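Local coordinates for protein glycoside transferase (Listeria monocytogenes, PDB 6R2M) that probably hydrolyses glycosidic bonds of exopolysaccharide outside the cell, and may also have transferase activity, at residues I53-Y56 and M57-L60; T68-E71 and Q72-H75. One frame throughout, in Å; residues are numbered along the deposited sequence.

Interaction 1 of 2, residues I53-Y56 and M57-L60; sequences IGLY and MEYL
Leu-60 lies over the ring of Tyr-56 one helical turn earlier, and the two side chains run across each other at a slant. Its CD1 methyl stands 3.8 Å from the centroid of the Tyr-56 ring and only 4° off the normal, a CH-pi contact with the face, while the second methyl, CD2, reaches toward the hydroxyl end and comes 3.8 Å from Tyr-56 CE1. With CG of Tyr-56 opposite the backbone N (chi1 -166°), the ring swings toward the C-terminal end of the helix and under this leucine. Met-57 pairs more loosely with Ile-53: SD is 4.3 Å from Ile-53 CG1, and a bend at chi3 (61°) turns the terminal methyl away. Leu-55 and Glu-58 extend side by side in the same direction. Beneath these side chains, successive i to i+4 bonds, from Met-57 N to Ile-53 O through Leu-60 N to Tyr-56 O, keep the helix regular. Residues 53-60 lie within helix 50-62 and are enclosed from several sides: Tyr-56 packs on helices 21-29 and 66-79, Met-57 on helices 66-79 and 100-116, Leu-55 on helices 100-116 and 301-312, and Tyr-59 OH hydrogen-bonds to Lys-312 NZ.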
loop_
_atom_site.group_PDB
_atom_site.type_symbol
_atom_site.label_atom_id
_atom_site.label_comp_id
_atom_site.label_asym_id
_atom_site.label_seq_id
_atom_site.Cartn_x
_atom_site.Cartn_y
_atom_site.Cartn_z
ATOM N N ILE A 53 -4.107 9.340 1.977
ATOM C CA ILE A 53 -3.326 10.491 1.524
ATOM C C ILE A 53 -2.014 10.021 0.905
ATOM O O ILE A 53 -1.566 10.577 -0.102
ATOM C CB ILE A 53 -3.121 11.523 2.663
ATOM C CG1 ILE A 53 -2.511 12.820 2.119
ATOM C CG2 ILE A 53 -2.243 10.967 3.789
ATOM C CD1 ILE A 53 -2.484 13.963 3.147
ATOM N N GLY A 54 -1.402 8.964 1.452
ATOM C CA GLY A 54 -0.174 8.456 0.859
ATOM C C GLY A 54 -0.390 7.887 -0.537
ATOM O O GLY A 54 0.450 8.064 -1.426
ATOM N N LEU A 55 -1.502 7.183 -0.746
ATOM C CA LEU A 55 -1.797 6.650 -2.076
ATOM C C LEU A 55 -2.079 7.779 -3.062
ATOM O O LEU A 55 -1.647 7.731 -4.219
ATOM C CB LEU A 55 -2.983 5.687 -2.009
ATOM C CG LEU A 55 -2.655 4.307 -1.453
ATOM C CD1 LEU A 55 -3.936 3.649 -0.985
ATOM C CD2 LEU A 55 -1.942 3.457 -2.503
ATOM N N TYR A 56 -2.786 8.808 -2.611
ATOM C CA TYR A 56 -3.023 9.956 -3.469
ATOM C C TYR A 56 -1.714 10.649 -3.812
ATOM O O TYR A 56 -1.488 11.016 -4.970
ATOM C CB TYR A 56 -4.002 10.903 -2.783
ATOM C CG TYR A 56 -4.605 11.963 -3.673
ATOM C CD1 TYR A 56 -4.853 11.737 -5.025
ATOM C CD2 TYR A 56 -4.929 13.194 -3.141
ATOM C CE1 TYR A 56 -5.419 12.733 -5.817
ATOM C CE2 TYR A 56 -5.481 14.198 -3.925
ATOM C CZ TYR A 56 -5.728 13.952 -5.253
ATOM O OH TYR A 56 -6.285 14.964 -6.012
ATOM N N MET A 57 -0.820 10.803 -2.828
ATOM C CA MET A 57 0.503 11.360 -3.113
ATOM C C MET A 57 1.248 10.533 -4.148
ATOM O O MET A 57 1.886 11.088 -5.053
ATOM C CB MET A 57 1.316 11.452 -1.828
ATOM C CG MET A 57 0.838 12.566 -0.928
ATOM S SD MET A 57 1.544 12.550 0.747
ATOM C CE MET A 57 3.301 12.735 0.371
ATOM N N GLU A 58 1.200 9.203 -4.010
ATOM C CA GLU A 58 1.840 8.320 -4.979
ATOM C C GLU A 58 1.287 8.561 -6.382
ATOM O O GLU A 58 2.048 8.704 -7.351
ATOM C CB GLU A 58 1.636 6.871 -4.530
ATOM C CG GLU A 58 2.281 5.844 -5.411
ATOM C CD GLU A 58 2.148 4.439 -4.839
ATOM O OE1 GLU A 58 1.985 4.305 -3.606
ATOM O OE2 GLU A 58 2.223 3.466 -5.619
ATOM N N TYR A 59 -0.042 8.624 -6.506
ATOM C CA TYR A 59 -0.667 8.894 -7.793
ATOM C C TYR A 59 -0.217 10.236 -8.361
ATOM O O TYR A 59 0.079 10.342 -9.554
ATOM C CB TYR A 59 -2.197 8.854 -7.656
ATOM C CG TYR A 59 -2.885 9.130 -8.968
ATOM C CD1 TYR A 59 -3.087 8.101 -9.887
ATOM C CD2 TYR A 59 -3.274 10.417 -9.316
ATOM C CE1 TYR A 59 -3.696 8.335 -11.101
ATOM C CE2 TYR A 59 -3.888 10.673 -10.544
ATOM C CZ TYR A 59 -4.092 9.627 -11.430
ATOM O OH TYR A 59 -4.677 9.872 -12.667
ATOM N N LEU A 60 -0.155 11.273 -7.521
ATOM C CA LEU A 60 0.151 12.610 -8.014
ATOM C C LEU A 60 1.571 12.712 -8.550
ATOM O O LEU A 60 1.810 13.460 -9.500
ATOM C CB LEU A 60 -0.091 13.632 -6.900
ATOM C CG LEU A 60 -1.569 13.682 -6.522
ATOM C CD1 LEU A 60 -1.720 14.458 -5.240
ATOM C CD2 LEU A 60 -2.486 14.254 -7.635
#

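Interaction 2 of 2, residues T68-E71 and Q72-H75; sequences TFQE and QVSH
Phe-69 and Val-73 make the apolar part of a local, one-turn contact within helix 66-79, partly buried, with water-bridged polar side chains beside the apolar pair. CG2 of Val-73 approaches the Phe-69 ring obliquely, 3.5 Å from CE1, and also lies 3.4 Å from the carbonyl oxygen of Phe-69. The ring gets there because CG is set opposite the backbone N (chi1 -173°). Beyond the helix, Phe-69 meets Tyr-122 edge-to-face and packs on Leu-110 and Ala-113, while Val-73 touches Leu-110 and Met-125, which turns this side toward helices 100-116 and 120-136. Four backbone bonds run from Gln-72 N to Thr-68 O through His-75 N to Glu-71 O, and that last oxygen also has CD2 of the His-75 ring 3.3 Å away. On another side, a bend at chi2 (57°) folds Gln-70 so that NE2 lies 3.3 Å from Ser-74 OG; NE2 of Gln-70 donates to a water at 3.0 Å, which is also hydrogen-bonded to the OG of Ser-74 and so bridges the two side chains. OE1 of the same amide bonds to Tyr-122 OH. A second water donates to Glu-71 OE1 at 2.7 Å and accepts a weak bond from Gln-72 NE2. Glu-71 OE2 meanwhile forms a salt bridge with Lys-67 NZ. The carboxylate is thus held at both oxygens, which would favour its charged form, and the Gln-70 amide is fixed in orientation by partners at both ends.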
loop_
_atom_site.group_PDB
_atom_site.type_symbol
_atom_site.label_atom_id
_atom_site.label_comp_id
_atom_site.label_asym_id
_atom_site.label_seq_id
_atom_site.Cartn_x
_atom_site.Cartn_y
_atom_site.Cartn_z
ATOM N N THR A 68 -0.851 19.797 -6.832
ATOM C CA THR A 68 -1.711 19.003 -5.958
ATOM C C THR A 68 -0.880 18.184 -4.969
ATOM O O THR A 68 -1.295 18.006 -3.823
ATOM C CB THR A 68 -2.651 18.112 -6.784
ATOM O OG1 THR A 68 -3.276 18.905 -7.806
ATOM C CG2 THR A 68 -3.768 17.504 -5.891
ATOM N N PHE A 69 0.309 17.730 -5.370
ATOM C CA PHE A 69 1.177 17.010 -4.444
ATOM C C PHE A 69 1.521 17.878 -3.233
ATOM O O PHE A 69 1.448 17.420 -2.088
ATOM C CB PHE A 69 2.453 16.538 -5.161
ATOM C CG PHE A 69 3.312 15.648 -4.311
ATOM C CD1 PHE A 69 4.270 16.199 -3.478
ATOM C CD2 PHE A 69 3.120 14.266 -4.292
ATOM C CE1 PHE A 69 5.051 15.394 -2.664
ATOM C CE2 PHE A 69 3.891 13.448 -3.465
ATOM C CZ PHE A 69 4.859 14.013 -2.648
ATOM N N GLN A 70 1.931 19.127 -3.469
ATOM C CA GLN A 70 2.278 20.006 -2.351
ATOM C C GLN A 70 1.059 20.314 -1.489
ATOM O O GLN A 70 1.188 20.434 -0.263
ATOM C CB GLN A 70 2.927 21.292 -2.877
ATOM C CG GLN A 70 3.198 22.365 -1.807
ATOM C CD GLN A 70 4.074 21.877 -0.672
ATOM O OE1 GLN A 70 5.032 21.152 -0.884
ATOM N NE2 GLN A 70 3.742 22.282 0.551
ATOM N N GLU A 71 -0.129 20.420 -2.095
ATOM C CA GLU A 71 -1.331 20.626 -1.291
ATOM C C GLU A 71 -1.533 19.464 -0.336
ATOM O O GLU A 71 -1.899 19.667 0.831
ATOM C CB GLU A 71 -2.559 20.800 -2.187
ATOM C CG GLU A 71 -2.632 22.189 -2.797
ATOM C CD GLU A 71 -3.572 22.257 -3.965
ATOM O OE1 GLU A 71 -4.162 21.217 -4.314
ATOM O OE2 GLU A 71 -3.705 23.358 -4.545
ATOM N N GLN A 72 -1.255 18.243 -0.803
ATOM C CA GLN A 72 -1.345 17.074 0.060
ATOM C C GLN A 72 -0.266 17.085 1.134
ATOM O O GLN A 72 -0.542 16.720 2.278
ATOM C CB GLN A 72 -1.260 15.796 -0.775
ATOM C CG GLN A 72 -2.457 15.663 -1.721
ATOM C CD GLN A 72 -3.778 15.780 -0.975
ATOM O OE1 GLN A 72 -4.051 15.010 -0.062
ATOM N NE2 GLN A 72 -4.609 16.740 -1.376
ATOM N N VAL A 73 0.964 17.489 0.790
ATOM C CA VAL A 73 2.018 17.559 1.811
ATOM C C VAL A 73 1.603 18.517 2.922
ATOM O O VAL A 73 1.853 18.258 4.106
ATOM C CB VAL A 73 3.374 17.967 1.195
ATOM C CG1 VAL A 73 4.430 18.181 2.282
ATOM C CG2 VAL A 73 3.854 16.914 0.234
ATOM N N SER A 74 0.945 19.622 2.561
ATOM C CA SER A 74 0.475 20.576 3.564
ATOM C C SER A 74 -0.575 19.955 4.471
ATOM O O SER A 74 -0.529 20.142 5.692
ATOM C CB SER A 74 -0.076 21.829 2.887
ATOM O OG SER A 74 0.987 22.629 2.401
ATOM N N HIS A 75 -1.533 19.221 3.895
ATOM C CA HIS A 75 -2.523 18.538 4.729
ATOM C C HIS A 75 -1.863 17.490 5.606
ATOM O O HIS A 75 -2.259 17.284 6.760
ATOM C CB HIS A 75 -3.604 17.876 3.867
ATOM C CG HIS A 75 -4.538 18.840 3.209
ATOM N ND1 HIS A 75 -5.224 19.810 3.905
ATOM C CD2 HIS A 75 -4.904 18.979 1.912
ATOM C CE1 HIS A 75 -5.965 20.513 3.063
ATOM N NE2 HIS A 75 -5.788 20.029 1.847
HETATM O O HOH W 1 1.660 24.412 0.763
HETATM O O HOH W 2 -5.448 19.096 -3.137
#

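Interactions 1 and 2 are both single-turn contacts inside helices consecutive in the chain, 50-62 and 66-79, with centres about 10 Å apart. The helices pack directly: Tyr-56 CD2 is 3.6 Å from Gln-72 CD, and Met-57 O is 3.5 Å from Phe-69 CE2. Residues 53-60 are the more central, about 10 Å from the centre of the chain against about 19 Å for 68-75, and their side-chain contacts are mainly apolar. Residues 68-75 are only partly buried and combine an apolar side with water bridges elsewhere. Both reach helix 100-116, so the two helices share a neighbour in this mainly helical part of the chain.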